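Local coordinates for flavohemoglobin (Malassezia yamatoensis, PDB 6O0A), which binds heme and FAD and, as a flavohemoglobin required for nitric oxide resistance, probably oxidises nitric oxide to nitrate, at residues G19-S24 / W143-W148; P40-V45 / G125-D130. All coordinates share one frame; numbering follows the deposited sequence.

Contact 1 (G19-S24 / W143-W148); sequences GLSTKS and WTEVYW. With HEM (protoporphyrin IX containing Fe), chain C.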
# COMPACT_ATOMS: atom_id res chain seq x y z
N GLY A 19 24.49 -1.45 -14.26
CA GLY A 19 24.27 -1.22 -12.84
C GLY A 19 25.01 0.00 -12.33
O GLY A 19 25.23 0.98 -13.06
N LEU A 20 25.40 -0.04 -11.05
CA LEU A 20 26.14 1.08 -10.47
C LEU A 20 27.60 1.01 -10.90
O LEU A 20 28.26 -0.02 -10.71
CB LEU A 20 26.05 1.08 -8.94
CG LEU A 20 26.70 2.31 -8.31
CD1 LEU A 20 25.98 3.59 -8.74
CD2 LEU A 20 26.78 2.21 -6.79
N SER A 21 28.08 2.10 -11.47
CA SER A 21 29.42 2.15 -12.04
C SER A 21 30.50 1.98 -10.97
O SER A 21 30.35 2.38 -9.82
CB SER A 21 29.65 3.47 -12.76
OG SER A 21 29.81 4.54 -11.82
N THR A 22 31.62 1.38 -11.39
CA THR A 22 32.79 1.27 -10.52
C THR A 22 33.22 2.63 -10.00
O THR A 22 33.65 2.77 -8.85
CB THR A 22 33.92 0.59 -11.30
OG1 THR A 22 33.48 -0.71 -11.71
CG2 THR A 22 35.18 0.48 -10.44
N LYS A 23 33.11 3.66 -10.84
CA LYS A 23 33.49 5.00 -10.41
C LYS A 23 32.64 5.48 -9.23
O LYS A 23 33.15 6.10 -8.30
CB LYS A 23 33.37 5.97 -11.58
CG LYS A 23 33.83 7.40 -11.32
CD LYS A 23 33.60 8.23 -12.58
CE LYS A 23 34.46 9.49 -12.61
NZ LYS A 23 33.83 10.63 -11.91
N SER A 24 31.34 5.17 -9.26
CA SER A 24 30.44 5.73 -8.26
C SER A 24 30.45 4.94 -6.96
O SER A 24 30.19 5.53 -5.90
CB SER A 24 29.01 5.79 -8.80
OG SER A 24 28.86 6.89 -9.68
N TRP A 143 25.44 10.18 -6.78
CA TRP A 143 24.05 10.05 -6.35
C TRP A 143 23.07 10.25 -7.50
O TRP A 143 21.99 9.65 -7.51
CB TRP A 143 23.78 11.01 -5.18
CG TRP A 143 24.35 10.43 -3.91
CD1 TRP A 143 25.57 10.72 -3.34
CD2 TRP A 143 23.77 9.39 -3.11
NE1 TRP A 143 25.75 9.94 -2.21
CE2 TRP A 143 24.66 9.12 -2.05
CE3 TRP A 143 22.57 8.67 -3.18
CZ2 TRP A 143 24.39 8.16 -1.07
CZ3 TRP A 143 22.30 7.73 -2.20
CH2 TRP A 143 23.21 7.48 -1.16
N THR A 144 23.44 11.06 -8.49
CA THR A 144 22.64 11.15 -9.70
C THR A 144 22.55 9.80 -10.41
O THR A 144 21.47 9.40 -10.88
CB THR A 144 23.22 12.22 -10.62
OG1 THR A 144 23.10 13.49 -9.96
CG2 THR A 144 22.50 12.26 -11.96
N GLU A 145 23.67 9.06 -10.48
CA GLU A 145 23.63 7.73 -11.08
C GLU A 145 22.67 6.82 -10.31
O GLU A 145 21.87 6.11 -10.92
CB GLU A 145 25.03 7.12 -11.11
CG GLU A 145 25.04 5.80 -11.88
CD GLU A 145 26.41 5.15 -11.94
OE1 GLU A 145 27.43 5.83 -11.68
OE2 GLU A 145 26.46 3.93 -12.24
N VAL A 146 22.75 6.85 -8.98
CA VAL A 146 21.85 6.06 -8.14
C VAL A 146 20.40 6.44 -8.43
O VAL A 146 19.55 5.57 -8.64
CB VAL A 146 22.19 6.27 -6.65
CG1 VAL A 146 21.16 5.58 -5.74
CG2 VAL A 146 23.59 5.75 -6.35
N TYR A 147 20.11 7.75 -8.47
CA TYR A 147 18.74 8.19 -8.74
C TYR A 147 18.24 7.62 -10.07
O TYR A 147 17.11 7.12 -10.15
CB TYR A 147 18.65 9.72 -8.76
CG TYR A 147 17.24 10.20 -9.08
CD1 TYR A 147 16.80 10.38 -10.39
CD2 TYR A 147 16.32 10.42 -8.05
CE1 TYR A 147 15.50 10.80 -10.68
CE2 TYR A 147 15.02 10.84 -8.33
CZ TYR A 147 14.61 11.02 -9.64
OH TYR A 147 13.31 11.43 -9.90
N TRP A 148 19.03 7.74 -11.13
CA TRP A 148 18.50 7.37 -12.44
C TRP A 148 18.42 5.86 -12.63
O TRP A 148 17.55 5.38 -13.37
CB TRP A 148 19.31 8.04 -13.55
CG TRP A 148 18.89 9.49 -13.66
CD1 TRP A 148 19.65 10.59 -13.39
CD2 TRP A 148 17.58 9.97 -13.98
NE1 TRP A 148 18.90 11.73 -13.56
CE2 TRP A 148 17.62 11.38 -13.92
CE3 TRP A 148 16.38 9.35 -14.34
CZ2 TRP A 148 16.51 12.17 -14.20
CZ3 TRP A 148 15.27 10.14 -14.61
CH2 TRP A 148 15.35 11.53 -14.54
CHA HEM C . 5.01 7.37 -2.95
CHB HEM C . 9.68 6.50 -4.06
CHC HEM C . 9.29 9.40 -7.93
CHD HEM C . 4.88 10.76 -6.45
C1A HEM C . 6.30 6.86 -2.93
C2A HEM C . 6.83 5.93 -1.96
C3A HEM C . 8.11 5.69 -2.27
C4A HEM C . 8.45 6.48 -3.44
CMA HEM C . 9.09 4.76 -1.53
CAA HEM C . 6.03 5.30 -0.81
CBA HEM C . 5.41 4.03 -1.39
CGA HEM C . 4.53 3.37 -0.36
O1A HEM C . 3.66 4.06 0.23
O2A HEM C . 4.68 2.15 -0.13
C1B HEM C . 9.99 7.20 -5.21
C2B HEM C . 11.27 7.20 -5.90
C3B HEM C . 11.17 8.02 -6.96
C4B HEM C . 9.81 8.54 -6.99
CMB HEM C . 12.49 6.41 -5.40
CAB HEM C . 12.23 8.38 -8.03
CBB HEM C . 13.37 7.69 -8.24
C1C HEM C . 8.08 10.04 -7.84
C2C HEM C . 7.61 11.08 -8.72
C3C HEM C . 6.39 11.47 -8.32
C4C HEM C . 6.05 10.68 -7.15
CMC HEM C . 8.44 11.59 -9.93
CAC HEM C . 5.44 12.56 -8.89
CBC HEM C . 5.91 13.65 -9.53
C1D HEM C . 4.55 9.95 -5.38
C2D HEM C . 3.29 10.02 -4.66
C3D HEM C . 3.32 9.11 -3.69
C4D HEM C . 4.59 8.40 -3.77
CMD HEM C . 2.16 11.03 -4.97
CAD HEM C . 2.19 8.85 -2.67
CBD HEM C . 2.66 9.36 -1.31
CGD HEM C . 2.50 10.86 -1.19
O1D HEM C . 1.41 11.39 -1.52
O2D HEM C . 3.48 11.53 -0.75
NA HEM C . 7.32 7.18 -3.82
NB HEM C . 9.13 8.03 -5.91
NC HEM C . 7.10 9.81 -6.89
ND HEM C . 5.31 8.94 -4.82
FE HEM C . 7.13 8.28 -5.52
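The carboxylate of Glu145 reaches out from its helix and is gripped by Ser21 and Ser24 in the turn before helix 25-53. Glu145 OE2 takes the backbone N-H of Ser21 at 2.6 Å, on its syn side and 24° out of the carboxylate plane. OE1 accepts two hydroxyls. Ser21 OG lies 2.7 Å from Glu145 OE1 and meets the syn lone pair of that oxygen. Ser24 OG, also 2.7 Å from Glu145 OE1, comes from above the plane. Three bonds thus fix the rotation of the carboxylate. An extended chain, with CG anti to the backbone N (chi1 -173°), carries it that far. Ser21 OG also accepts from Ser24 N at 3.0 Å, an ST motif that holds the turn in shape. Apolar contact is thinner: Leu20 CD1 lies 4.0 Å from Val146 CG2 and also lies over one face of the Glu145 carboxylate, 3.5 Å from Glu145 OE2. The outer side of the turn is loose. Thr22 and Lys23 are exposed there, although Lys23 forms a salt bridge with Glu141. On the inner side of helix 137-163, Tyr147 packs against a heme vinyl group. Leu20 and Val146 also rest on helix 75-89, while Trp143 packs among helices 25-53, 75-89 and 115-131.

Contact 2 (P40-V45 / G125-D130); sequences PHITPV and GAIAKD
Helix segments 40-45 and 125-130 run at 127° to each other, with their axes 8.8 Å apart at closest approach. The backbones come nearest at Ile42 and Ala126, whose CA atoms are 5.8 Å apart. The small Ala126 side chain allows this closeness. Ala126 CB meets Ile42 CG2 at 3.7 Å and Val45 CG1 at 4.0 Å, so one methyl touches two residues a turn apart on the facing helix.

Ile42 carries most of the contact. Its two branches divide the work. CG2 is anti to the backbone N and lies over Ala126 and the start of Ile127. Ile42 CG1 is anti to the carbonyl carbon (chi1 -68°) and meets Asp130 CB at 3.6 Å. The Ile42 and Asp130 side chains cross at about a right angle. Ile42 CD1 continues to Ile127 CG1, 4.0 Å away. Ile127 starts out away from the facing helix, and its CG1 is the side-chain atom that meets Ile42.

The exposed side is more polar. A water lies between Asp130 OD1 and, more weakly, His41 O. The strongest polar partner of Asp130 is Arg38, whose NE forms a salt bridge with OD2. Val45 CG1 rests against the aliphatic chain of Lys129, near CD. The ammonium group of Lys129 goes on to a salt bridge with Asp49. Arg38 and Asp49 both belong to helix 25-53, so these ionic links join the same two helices as the apolar contacts.

Helix 25-53 is bent here, and Pro40 and Pro44 have no backbone N-H to give to the preceding turn. In globin terms the bend fits the A/B corner, with 40-45 opening helix B and 115-131 as helix G. The contact is consistent with the B/G crossing of the globin fold.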
# COMPACT_ATOMS: atom_id res chain seq x y z
N PRO A 40 16.10 13.55 6.45
CA PRO A 40 14.97 14.25 7.10
C PRO A 40 15.02 15.75 6.94
O PRO A 40 13.97 16.41 6.98
CB PRO A 40 15.10 13.84 8.58
CG PRO A 40 15.87 12.58 8.55
CD PRO A 40 16.82 12.69 7.41
N HIS A 41 16.21 16.32 6.79
CA HIS A 41 16.31 17.76 6.60
C HIS A 41 16.12 18.13 5.13
O HIS A 41 15.55 19.19 4.84
CB HIS A 41 17.66 18.26 7.12
CG HIS A 41 17.91 17.90 8.55
ND1 HIS A 41 18.28 16.63 8.95
CD2 HIS A 41 17.83 18.65 9.68
CE1 HIS A 41 18.43 16.61 10.26
NE2 HIS A 41 18.16 17.82 10.73
N ILE A 42 16.55 17.27 4.21
CA ILE A 42 16.46 17.61 2.79
C ILE A 42 15.02 17.48 2.28
O ILE A 42 14.56 18.29 1.47
CB ILE A 42 17.43 16.72 1.99
CG1 ILE A 42 18.88 17.09 2.33
CG2 ILE A 42 17.18 16.82 0.49
CD1 ILE A 42 19.91 16.09 1.85
N THR A 43 14.29 16.47 2.76
CA THR A 43 12.93 16.14 2.32
C THR A 43 11.96 17.32 2.29
O THR A 43 11.36 17.59 1.24
CB THR A 43 12.35 15.04 3.21
OG1 THR A 43 12.99 13.80 2.90
CG2 THR A 43 10.84 14.90 3.01
N PRO A 44 11.75 18.04 3.40
CA PRO A 44 10.76 19.12 3.37
C PRO A 44 11.17 20.24 2.46
O PRO A 44 10.30 20.93 1.91
CB PRO A 44 10.69 19.58 4.84
CG PRO A 44 11.38 18.52 5.61
CD PRO A 44 12.42 17.98 4.71
N VAL A 45 12.47 20.44 2.27
CA VAL A 45 12.92 21.47 1.35
C VAL A 45 12.66 21.05 -0.08
O VAL A 45 12.18 21.84 -0.90
CB VAL A 45 14.40 21.79 1.60
CG1 VAL A 45 14.86 22.86 0.62
CG2 VAL A 45 14.60 22.25 3.04
N GLY A 125 18.34 19.88 -6.11
CA GLY A 125 18.46 21.26 -5.65
C GLY A 125 18.46 21.36 -4.13
O GLY A 125 19.19 22.16 -3.54
N ALA A 126 17.62 20.55 -3.48
CA ALA A 126 17.57 20.57 -2.02
C ALA A 126 18.82 19.95 -1.41
O ALA A 126 19.30 20.40 -0.36
CB ALA A 126 16.32 19.84 -1.52
N ILE A 127 19.36 18.91 -2.05
CA ILE A 127 20.65 18.37 -1.63
C ILE A 127 21.72 19.45 -1.71
O ILE A 127 22.52 19.62 -0.78
CB ILE A 127 21.01 17.15 -2.49
CG1 ILE A 127 20.09 15.97 -2.16
CG2 ILE A 127 22.48 16.76 -2.28
CD1 ILE A 127 20.16 14.86 -3.18
N ALA A 128 21.73 20.22 -2.80
CA ALA A 128 22.71 21.29 -2.96
C ALA A 128 22.54 22.36 -1.89
O ALA A 128 23.53 22.85 -1.33
CB ALA A 128 22.57 21.91 -4.36
N LYS A 129 21.30 22.75 -1.60
CA LYS A 129 21.05 23.75 -0.56
C LYS A 129 21.50 23.26 0.80
O LYS A 129 22.06 24.02 1.60
CB LYS A 129 19.57 24.10 -0.53
CG LYS A 129 19.03 24.85 -1.74
CD LYS A 129 17.56 25.16 -1.52
CE LYS A 129 16.91 25.72 -2.77
NZ LYS A 129 15.49 26.07 -2.51
N ASP A 130 21.25 21.98 1.10
CA ASP A 130 21.61 21.44 2.40
C ASP A 130 23.12 21.30 2.56
O ASP A 130 23.69 21.74 3.56
CB ASP A 130 20.93 20.09 2.62
CG ASP A 130 21.07 19.60 4.05
OD1 ASP A 130 20.23 19.97 4.89
OD2 ASP A 130 22.02 18.85 4.34
O HOH W 1 17.95 20.88 4.34

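From the N terminus, the chain first passes through the turn 19-24 and then enters helix 25-53. Segment 40-45 lies further along that helix. Contact 2 closes a loop of 79 residues, from 40-45 to 125-130 on helix 115-131. The chain then turns into helix 137-163, where contact 1 closes the longer loop back to 19-24. The smaller loop therefore sits wholly within the larger, and both are mostly helical and contain no strand. The centres lie 20 Å apart, and the contacts do not touch. Together they tie the N-terminal turn and first long helix to the last two helices before the first strand, 171-181.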